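Oligopeptide ABC transporter OppAIV (Borrelia burgdorferi B31, PDB 4GL8) probably binds oligopeptides outside the cytoplasmic membrane and hands them to an ABC transporter for uptake. Local coordinates at residues A[170-175]-A[429-434]; A[62-67]-A[175-180]; A[333-338]-A[435-440]. All coordinates share one frame; numbering follows the deposited sequence.

Interaction 1 (A[170-175]-A[429-434]); sequences KPYFLD and GDYADP
Tyr172 and Tyr431 adopt nearly the same first torsion, chi1 48° and 53°, which tucks each ring between its own backbone N and carbonyl carbon and brings the two rings up side by side. In this OppA-type periplasmic binding fold, the contact joins the start of helix 173-176 to the loop that follows strand 422-428. It probably spans two lobes that face each other around the peptide site. The ring planes lie within 7° of parallel but are slid apart, with centroids 5.0 Å from each other, so they barely overlap. Touching is confined to neighbouring margins, where Tyr172 CD2 comes 3.4 Å from Tyr431 CE2. On the same side of the Tyr172 ring, farther toward CD1, Asp433 approaches obliquely, with Tyr172 CG 3.7 Å from Asp433 CB and Tyr172 CD1 3.4 Å from Asp433 OD1. That carboxylate has duties of its own: OD2 caps the backbone N of Met435 at the start of helix 435-438 and forms a salt bridge with Arg474. Asp175, extended with CG anti to the backbone N, supplies the polar link. Its OD1 is held in a salt bridge by Arg519, while its OD2 turns to the main chain at Ala432, the centre of an inverse gamma turn. Two groups thus fix the rotation of a buried carboxylate. The bond between Ala432 N and Asp175 OD2 is 2.9 Å long but markedly bent, and it reaches the anti side of the oxygen from somewhat outside the carboxylate plane.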
loop_
_atom_site.group_PDB
_atom_site.type_symbol
_atom_site.label_atom_id
_atom_site.label_comp_id
_atom_site.label_asym_id
_atom_site.label_seq_id
_atom_site.Cartn_x
_atom_site.Cartn_y
_atom_site.Cartn_z
ATOM N N LYS A 170 -20.842 3.655 1.310
ATOM C CA LYS A 170 -19.450 4.001 1.400
ATOM C C LYS A 170 -19.096 4.835 0.192
ATOM O O LYS A 170 -18.921 4.279 -0.890
ATOM C CB LYS A 170 -18.594 2.750 1.395
ATOM C CG LYS A 170 -18.595 2.018 2.714
ATOM C CD LYS A 170 -17.757 0.767 2.633
ATOM C CE LYS A 170 -17.410 0.213 4.006
ATOM N NZ LYS A 170 -18.621 0.050 4.833
ATOM N N PRO A 171 -18.931 6.159 0.385
ATOM C CA PRO A 171 -18.613 7.098 -0.692
ATOM C C PRO A 171 -17.286 6.812 -1.368
ATOM O O PRO A 171 -17.125 7.150 -2.533
ATOM C CB PRO A 171 -18.560 8.467 0.020
ATOM C CG PRO A 171 -19.298 8.265 1.312
ATOM C CD PRO A 171 -18.980 6.849 1.696
ATOM N N TYR A 172 -16.356 6.188 -0.653
ATOM C CA TYR A 172 -15.072 5.798 -1.246
ATOM C C TYR A 172 -15.047 4.392 -1.874
ATOM O O TYR A 172 -14.010 3.925 -2.319
ATOM C CB TYR A 172 -13.960 5.897 -0.189
ATOM C CG TYR A 172 -14.317 5.255 1.113
ATOM C CD1 TYR A 172 -14.936 5.988 2.106
ATOM C CD2 TYR A 172 -14.074 3.905 1.340
ATOM C CE1 TYR A 172 -15.292 5.402 3.308
ATOM C CE2 TYR A 172 -14.403 3.315 2.549
ATOM C CZ TYR A 172 -15.017 4.080 3.528
ATOM O OH TYR A 172 -15.385 3.521 4.719
ATOM N N PHE A 173 -16.165 3.686 -1.908
ATOM C CA PHE A 173 -16.170 2.355 -2.577
ATOM C C PHE A 173 -15.628 2.359 -4.031
ATOM O O PHE A 173 -14.786 1.527 -4.415
ATOM C CB PHE A 173 -17.571 1.767 -2.569
ATOM C CG PHE A 173 -17.665 0.436 -3.244
ATOM C CD1 PHE A 173 -16.933 -0.642 -2.771
ATOM C CD2 PHE A 173 -18.471 0.262 -4.359
ATOM C CE1 PHE A 173 -17.010 -1.874 -3.388
ATOM C CE2 PHE A 173 -18.551 -0.970 -4.984
ATOM C CZ PHE A 173 -17.819 -2.042 -4.482
ATOM N N LEU A 174 -16.097 3.268 -4.863
ATOM C CA LEU A 174 -15.589 3.306 -6.234
ATOM C C LEU A 174 -14.045 3.395 -6.286
ATOM O O LEU A 174 -13.389 2.695 -7.055
ATOM C CB LEU A 174 -16.236 4.448 -7.046
ATOM C CG LEU A 174 -17.763 4.401 -7.199
ATOM C CD1 LEU A 174 -18.358 5.688 -7.765
ATOM C CD2 LEU A 174 -18.154 3.225 -8.089
ATOM N N ASP A 175 -13.458 4.237 -5.454
ATOM C CA ASP A 175 -12.016 4.437 -5.512
ATOM C C ASP A 175 -11.281 3.162 -5.042
ATOM O O ASP A 175 -10.193 2.838 -5.491
ATOM C CB ASP A 175 -11.636 5.652 -4.671
ATOM C CG ASP A 175 -10.234 6.068 -4.903
ATOM O OD1 ASP A 175 -9.915 6.454 -6.042
ATOM O OD2 ASP A 175 -9.441 5.979 -3.960
ATOM N N GLY A 429 -1.850 4.298 1.375
ATOM C CA GLY A 429 -3.303 4.305 1.237
ATOM C C GLY A 429 -3.790 3.544 0.020
ATOM O O GLY A 429 -3.226 3.656 -1.077
ATOM N N ASP A 430 -4.812 2.730 0.235
ATOM C CA ASP A 430 -5.379 1.900 -0.802
ATOM C C ASP A 430 -6.589 2.575 -1.422
ATOM O O ASP A 430 -7.074 2.104 -2.427
ATOM C CB ASP A 430 -5.785 0.546 -0.209
ATOM C CG ASP A 430 -4.584 -0.240 0.362
ATOM O OD1 ASP A 430 -3.487 -0.227 -0.262
ATOM O OD2 ASP A 430 -4.761 -0.877 1.430
ATOM N N TYR A 431 -7.093 3.641 -0.802
ATOM C CA TYR A 431 -8.230 4.391 -1.324
ATOM C C TYR A 431 -8.289 5.746 -0.649
ATOM O O TYR A 431 -7.652 5.944 0.366
ATOM C CB TYR A 431 -9.558 3.604 -1.163
ATOM C CG TYR A 431 -9.869 3.088 0.236
ATOM C CD1 TYR A 431 -9.509 1.810 0.633
ATOM C CD2 TYR A 431 -10.548 3.876 1.143
ATOM C CE1 TYR A 431 -9.813 1.353 1.904
ATOM C CE2 TYR A 431 -10.846 3.429 2.429
ATOM C CZ TYR A 431 -10.469 2.177 2.806
ATOM O OH TYR A 431 -10.771 1.769 4.091
ATOM N N ALA A 432 -9.067 6.672 -1.211
ATOM C CA ALA A 432 -9.021 8.084 -0.837
ATOM C C ALA A 432 -9.899 8.400 0.393
ATOM O O ALA A 432 -10.844 9.150 0.307
ATOM C CB ALA A 432 -9.461 8.921 -2.030
ATOM N N ASP A 433 -9.600 7.800 1.534
ATOM C CA ASP A 433 -10.354 8.061 2.777
ATOM C C ASP A 433 -9.476 7.649 3.962
ATOM O O ASP A 433 -8.792 6.634 3.891
ATOM C CB ASP A 433 -11.681 7.299 2.764
ATOM C CG ASP A 433 -12.516 7.537 4.018
ATOM O OD1 ASP A 433 -13.419 8.395 3.964
ATOM O OD2 ASP A 433 -12.266 6.868 5.062
ATOM N N PRO A 434 -9.464 8.437 5.041
ATOM C CA PRO A 434 -8.647 8.085 6.186
ATOM C C PRO A 434 -8.850 6.644 6.719
ATOM O O PRO A 434 -7.959 6.117 7.377
ATOM C CB PRO A 434 -9.076 9.111 7.226
ATOM C CG PRO A 434 -10.454 9.506 6.806
ATOM C CD PRO A 434 -10.316 9.596 5.334
#

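Interaction 2 (A[62-67]-A[175-180]); sequences LGILDG and DMLVHQ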
loop_
_atom_site.group_PDB
_atom_site.type_symbol
_atom_site.label_atom_id
_atom_site.label_comp_id
_atom_site.label_asym_id
_atom_site.label_seq_id
_atom_site.Cartn_x
_atom_site.Cartn_y
_atom_site.Cartn_z
ATOM N N LEU A 62 -6.676 -4.901 -15.453
ATOM C CA LEU A 62 -7.672 -3.849 -15.411
ATOM C C LEU A 62 -8.718 -4.152 -14.341
ATOM O O LEU A 62 -9.277 -5.241 -14.309
ATOM C CB LEU A 62 -8.334 -3.781 -16.772
ATOM C CG LEU A 62 -9.053 -2.510 -17.163
ATOM C CD1 LEU A 62 -8.093 -1.315 -17.094
ATOM C CD2 LEU A 62 -9.614 -2.715 -18.576
ATOM N N GLY A 63 -8.920 -3.215 -13.429
ATOM C CA GLY A 63 -9.979 -3.296 -12.458
ATOM C C GLY A 63 -11.339 -2.944 -13.041
ATOM O O GLY A 63 -11.446 -2.519 -14.184
ATOM N N ILE A 64 -12.390 -3.113 -12.236
ATOM C CA ILE A 64 -13.726 -2.729 -12.675
ATOM C C ILE A 64 -13.653 -1.220 -12.970
ATOM O O ILE A 64 -14.208 -0.729 -13.967
ATOM C CB ILE A 64 -14.812 -3.111 -11.639
ATOM C CG1 ILE A 64 -14.924 -4.644 -11.528
ATOM C CG2 ILE A 64 -16.161 -2.562 -12.061
ATOM C CD1 ILE A 64 -15.646 -5.137 -10.284
ATOM N N LEU A 65 -12.953 -0.512 -12.104
ATOM C CA LEU A 65 -12.541 0.821 -12.360
ATOM C C LEU A 65 -11.029 0.729 -12.432
ATOM O O LEU A 65 -10.441 -0.203 -11.901
ATOM C CB LEU A 65 -12.953 1.767 -11.253
ATOM C CG LEU A 65 -14.426 1.912 -10.913
ATOM C CD1 LEU A 65 -14.645 3.265 -10.276
ATOM C CD2 LEU A 65 -15.322 1.777 -12.118
ATOM N N ASP A 66 -10.430 1.697 -13.097
ATOM C CA ASP A 66 -9.020 1.755 -13.351
ATOM C C ASP A 66 -8.540 3.015 -12.623
ATOM O O ASP A 66 -9.354 3.862 -12.234
ATOM C CB ASP A 66 -8.856 1.900 -14.876
ATOM C CG ASP A 66 -7.416 1.763 -15.372
ATOM O OD1 ASP A 66 -6.601 1.049 -14.750
ATOM O OD2 ASP A 66 -7.108 2.354 -16.435
ATOM N N GLY A 67 -7.229 3.135 -12.429
ATOM C CA GLY A 67 -6.643 4.298 -11.792
ATOM C C GLY A 67 -6.574 5.418 -12.795
ATOM O O GLY A 67 -6.390 5.196 -14.000
ATOM N N ASP A 175 -13.458 4.237 -5.454
ATOM C CA ASP A 175 -12.016 4.437 -5.512
ATOM C C ASP A 175 -11.281 3.162 -5.042
ATOM O O ASP A 175 -10.193 2.838 -5.491
ATOM C CB ASP A 175 -11.636 5.652 -4.671
ATOM C CG ASP A 175 -10.234 6.068 -4.903
ATOM O OD1 ASP A 175 -9.915 6.454 -6.042
ATOM O OD2 ASP A 175 -9.441 5.979 -3.960
ATOM N N MET A 176 -11.968 2.426 -4.190
ATOM C CA MET A 176 -11.549 1.164 -3.611
ATOM C C MET A 176 -11.418 0.053 -4.662
ATOM O O MET A 176 -10.565 -0.837 -4.545
ATOM C CB MET A 176 -12.632 0.829 -2.579
ATOM C CG MET A 176 -12.387 -0.251 -1.595
ATOM S SD MET A 176 -13.604 -0.014 -0.258
ATOM C CE MET A 176 -12.660 -0.912 0.952
ATOM N N LEU A 177 -12.254 0.098 -5.696
ATOM C CA LEU A 177 -12.233 -0.896 -6.749
ATOM C C LEU A 177 -10.948 -0.937 -7.572
ATOM O O LEU A 177 -10.722 -1.916 -8.319
ATOM C CB LEU A 177 -13.439 -0.753 -7.670
ATOM C CG LEU A 177 -14.776 -1.139 -7.086
ATOM C CD1 LEU A 177 -15.909 -0.726 -8.044
ATOM C CD2 LEU A 177 -14.835 -2.639 -6.784
ATOM N N VAL A 178 -10.136 0.116 -7.469
ATOM C CA VAL A 178 -8.890 0.222 -8.182
ATOM C C VAL A 178 -7.813 -0.586 -7.461
ATOM O O VAL A 178 -6.862 -1.002 -8.071
ATOM C CB VAL A 178 -8.486 1.721 -8.336
ATOM C CG1 VAL A 178 -7.143 1.879 -9.031
ATOM C CG2 VAL A 178 -9.571 2.440 -9.119
ATOM N N HIS A 179 -7.966 -0.816 -6.158
ATOM C CA HIS A 179 -7.045 -1.607 -5.386
ATOM C C HIS A 179 -7.038 -3.076 -5.858
ATOM O O HIS A 179 -8.071 -3.632 -6.196
ATOM C CB HIS A 179 -7.437 -1.531 -3.928
ATOM C CG HIS A 179 -6.456 -2.179 -3.002
ATOM N ND1 HIS A 179 -6.734 -3.344 -2.317
ATOM C CD2 HIS A 179 -5.210 -1.815 -2.629
ATOM C CE1 HIS A 179 -5.697 -3.677 -1.573
ATOM N NE2 HIS A 179 -4.761 -2.761 -1.740
ATOM N N GLN A 180 -5.848 -3.679 -5.852
ATOM C CA GLN A 180 -5.606 -4.971 -6.485
ATOM C C GLN A 180 -6.446 -6.092 -5.934
ATOM O O GLN A 180 -6.834 -6.938 -6.675
ATOM C CB GLN A 180 -4.119 -5.336 -6.457
ATOM C CG GLN A 180 -3.557 -5.786 -5.108
ATOM C CD GLN A 180 -3.105 -4.652 -4.200
ATOM O OE1 GLN A 180 -3.114 -3.475 -4.565
ATOM N NE2 GLN A 180 -2.688 -5.017 -3.013
HETATM O O HOH W 1 -11.859 -3.782 -9.463
#
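One water joins Ile64 to Leu177: it accepts a hydrogen bond from Ile64 N at 2.9 Å and donates one to Leu177 O. The second leg refines to 2.5 Å between the water and Leu177 O, shorter than usual, so its exact length is doubtful. Since no direct hydrogen bond links the two segments, this water is their polar connection, and it gives the Leu177 carbonyl a partner. The rest is van der Waals packing, of methyls on a peptide unit and of apolar side chains, around a type I turn from Met176 to His179, closed by His179 N on Met176 O at 3.1 Å. Val178 does the closest touching. With CG1 anti to its backbone N (chi1 178°), both methyls settle over the same face of the Asp66-Gly67 peptide plane: CG2 lies 3.4 Å from Asp66 O, and CG1 is 3.6 Å from Gly67 N. The isopropyl group therefore lies flat across a peptide unit. Next to it Leu65 reaches over from the strand. Its CB approaches Val178 CG2 at 4.1 Å, and its CG stands 4.2 Å from Leu177 CD1, the two leucines meeting at a slant in looser contact. Strand 65-67 is an outermost strand of a five-stranded antiparallel sheet and pairs with strand 74-84, whose Tyr74 touches both Leu65 and Val178, while Leu177 also packs on Phe93 of strand 90-95; the 176-179 turn beside helix 173-176 thus rests against this edge of the sheet.

Interaction 3 (A[333-338]-A[435-440]); sequences ATPDYI and MTFLSI
Phe437 projects from helix 435-438 with CG anti to its carbonyl carbon (chi1 -70°), which points its ring into the extended loop 333-338. Pro335 covers one face: its CD makes a CH-pi contact, 3.5 Å from the ring centroid and displaced toward the rim, though the model sets this carbon implausibly close to the ring edge and the exact fit is doubtful. Tyr337 comes in across the ring's edge, near its plane, and puts its OH 3.0 Å from Phe437 CE1. At the start of the loop, the Ala333 carbonyl oxygen approaches Phe437 CD2 obliquely at 3.6 Å. Thr334 is turned by its chi1 of 73° so that its two branches part company. Methyl CG2 packs 3.6 Å from Leu438 CD2 and also touches Phe437 CB, while OG1 stays with its own segment, bonding to Pro335 O at 2.9 Å from above the carbonyl plane, with Arg332 as a further partner. Trp427 meets the Phe437 ring edge-to-face. With no hydrogen bond between the two segments, the helix is held to this loop by close packing and dispersion, two loop oxygens near Phe437 ring C-H groups probably adding a weak electrostatic share.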
loop_
_atom_site.group_PDB
_atom_site.type_symbol
_atom_site.label_atom_id
_atom_site.label_comp_id
_atom_site.label_asym_id
_atom_site.label_seq_id
_atom_site.Cartn_x
_atom_site.Cartn_y
_atom_site.Cartn_z
ATOM N N ALA A 333 -1.464 9.523 12.401
ATOM C CA ALA A 333 -1.527 8.192 11.789
ATOM C C ALA A 333 -2.084 8.203 10.358
ATOM O O ALA A 333 -1.985 7.216 9.640
ATOM C CB ALA A 333 -2.390 7.297 12.667
ATOM N N THR A 334 -2.742 9.286 9.962
ATOM C CA THR A 334 -3.321 9.378 8.622
ATOM C C THR A 334 -2.848 10.654 7.934
ATOM O O THR A 334 -2.563 11.636 8.589
ATOM C CB THR A 334 -4.857 9.441 8.658
ATOM O OG1 THR A 334 -5.253 10.727 9.115
ATOM C CG2 THR A 334 -5.460 8.383 9.606
ATOM N N PRO A 335 -2.784 10.638 6.598
ATOM C CA PRO A 335 -2.668 11.896 5.899
ATOM C C PRO A 335 -3.974 12.679 6.063
ATOM O O PRO A 335 -4.960 12.124 6.569
ATOM C CB PRO A 335 -2.484 11.492 4.444
ATOM C CG PRO A 335 -2.212 10.030 4.445
ATOM C CD PRO A 335 -2.827 9.487 5.683
ATOM N N ASP A 336 -3.956 13.946 5.654
ATOM C CA ASP A 336 -5.164 14.766 5.566
ATOM C C ASP A 336 -5.869 14.488 4.247
ATOM O O ASP A 336 -5.219 14.165 3.254
ATOM C CB ASP A 336 -4.820 16.251 5.646
ATOM C CG ASP A 336 -4.338 16.680 7.032
ATOM O OD1 ASP A 336 -4.741 16.111 8.084
ATOM O OD2 ASP A 336 -3.530 17.612 7.058
ATOM N N TYR A 337 -7.195 14.574 4.255
ATOM C CA TYR A 337 -8.021 14.460 3.034
ATOM C C TYR A 337 -9.031 15.599 3.058
ATOM O O TYR A 337 -9.182 16.260 4.075
ATOM C CB TYR A 337 -8.760 13.109 2.944
ATOM C CG TYR A 337 -7.866 11.907 3.023
ATOM C CD1 TYR A 337 -7.501 11.208 1.873
ATOM C CD2 TYR A 337 -7.363 11.458 4.264
ATOM C CE1 TYR A 337 -6.676 10.097 1.959
ATOM C CE2 TYR A 337 -6.542 10.346 4.359
ATOM C CZ TYR A 337 -6.187 9.682 3.211
ATOM O OH TYR A 337 -5.352 8.614 3.287
ATOM N N ILE A 338 -9.702 15.826 1.934
ATOM C CA ILE A 338 -10.671 16.922 1.789
ATOM C C ILE A 338 -11.677 16.974 2.953
ATOM O O ILE A 338 -11.969 18.045 3.483
ATOM C CB ILE A 338 -11.419 16.820 0.415
ATOM C CG1 ILE A 338 -12.438 17.962 0.208
ATOM C CG2 ILE A 338 -12.119 15.469 0.248
ATOM C CD1 ILE A 338 -11.976 19.023 -0.772
ATOM N N MET A 435 -9.973 5.999 6.431
ATOM C CA MET A 435 -10.175 4.633 6.915
ATOM C C MET A 435 -9.111 3.623 6.453
ATOM O O MET A 435 -8.874 2.633 7.158
ATOM C CB MET A 435 -11.578 4.109 6.587
ATOM C CG MET A 435 -11.950 2.761 7.213
ATOM S SD MET A 435 -11.917 2.623 9.038
ATOM C CE MET A 435 -13.126 3.827 9.484
ATOM N N THR A 436 -8.472 3.852 5.301
ATOM C CA THR A 436 -7.478 2.910 4.822
ATOM C C THR A 436 -6.336 2.840 5.840
ATOM O O THR A 436 -5.806 1.766 6.112
ATOM C CB THR A 436 -6.947 3.230 3.410
ATOM O OG1 THR A 436 -6.052 2.183 3.014
ATOM C CG2 THR A 436 -6.204 4.520 3.386
ATOM N N PHE A 437 -6.015 3.970 6.455
ATOM C CA PHE A 437 -5.036 3.985 7.554
ATOM C C PHE A 437 -5.556 3.536 8.914
ATOM O O PHE A 437 -4.884 2.803 9.641
ATOM C CB PHE A 437 -4.479 5.381 7.672
ATOM C CG PHE A 437 -3.610 5.748 6.533
ATOM C CD1 PHE A 437 -4.140 6.360 5.403
ATOM C CD2 PHE A 437 -2.257 5.419 6.557
ATOM C CE1 PHE A 437 -3.329 6.640 4.332
ATOM C CE2 PHE A 437 -1.437 5.739 5.487
ATOM C CZ PHE A 437 -1.969 6.341 4.380
ATOM N N LEU A 438 -6.730 4.000 9.302
ATOM C CA LEU A 438 -7.216 3.697 10.646
ATOM C C LEU A 438 -7.609 2.222 10.767
ATOM O O LEU A 438 -7.510 1.615 11.835
ATOM C CB LEU A 438 -8.378 4.608 10.988
ATOM C CG LEU A 438 -7.969 6.074 11.014
ATOM C CD1 LEU A 438 -9.215 6.906 11.243
ATOM C CD2 LEU A 438 -6.926 6.309 12.102
ATOM N N SER A 439 -7.971 1.634 9.646
ATOM C CA SER A 439 -8.322 0.235 9.588
ATOM C C SER A 439 -7.224 -0.762 10.017
ATOM O O SER A 439 -7.544 -1.839 10.511
ATOM C CB SER A 439 -8.716 -0.109 8.155
ATOM O OG SER A 439 -9.438 -1.303 8.206
ATOM N N ILE A 440 -5.944 -0.432 9.781
ATOM C CA ILE A 440 -4.854 -1.360 10.089
ATOM C C ILE A 440 -4.595 -1.519 11.570
ATOM O O ILE A 440 -3.974 -2.482 11.998
ATOM C CB ILE A 440 -3.557 -1.036 9.327
ATOM C CG1 ILE A 440 -2.985 0.319 9.768
ATOM C CG2 ILE A 440 -3.872 -1.068 7.835
ATOM C CD1 ILE A 440 -1.609 0.637 9.227
#

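Interactions 1 and 2 share Asp175 and helix 173-176, with centres 11 Å apart: Tyr172, just before the helix, and Asp175 within it meet loop 429-434, while Leu177 and Val178 meet the sheet edge. Interaction 3, centred 10 Å from interaction 1, continues that loop directly into helix 435-438; Thr436 OG1 probably hydrogen-bonds Asp430 N at 3.1 Å. Interactions 2 and 3 do not touch, their nearest atoms being about 7 Å apart. The peptide site ties the set together: Asp430 OD1 hydrogen-bonds the backbone of the bound peptide and lies 3.2 Å from His179 NE2, while His179 and Gln180 of interaction 2 pack against the same ligand.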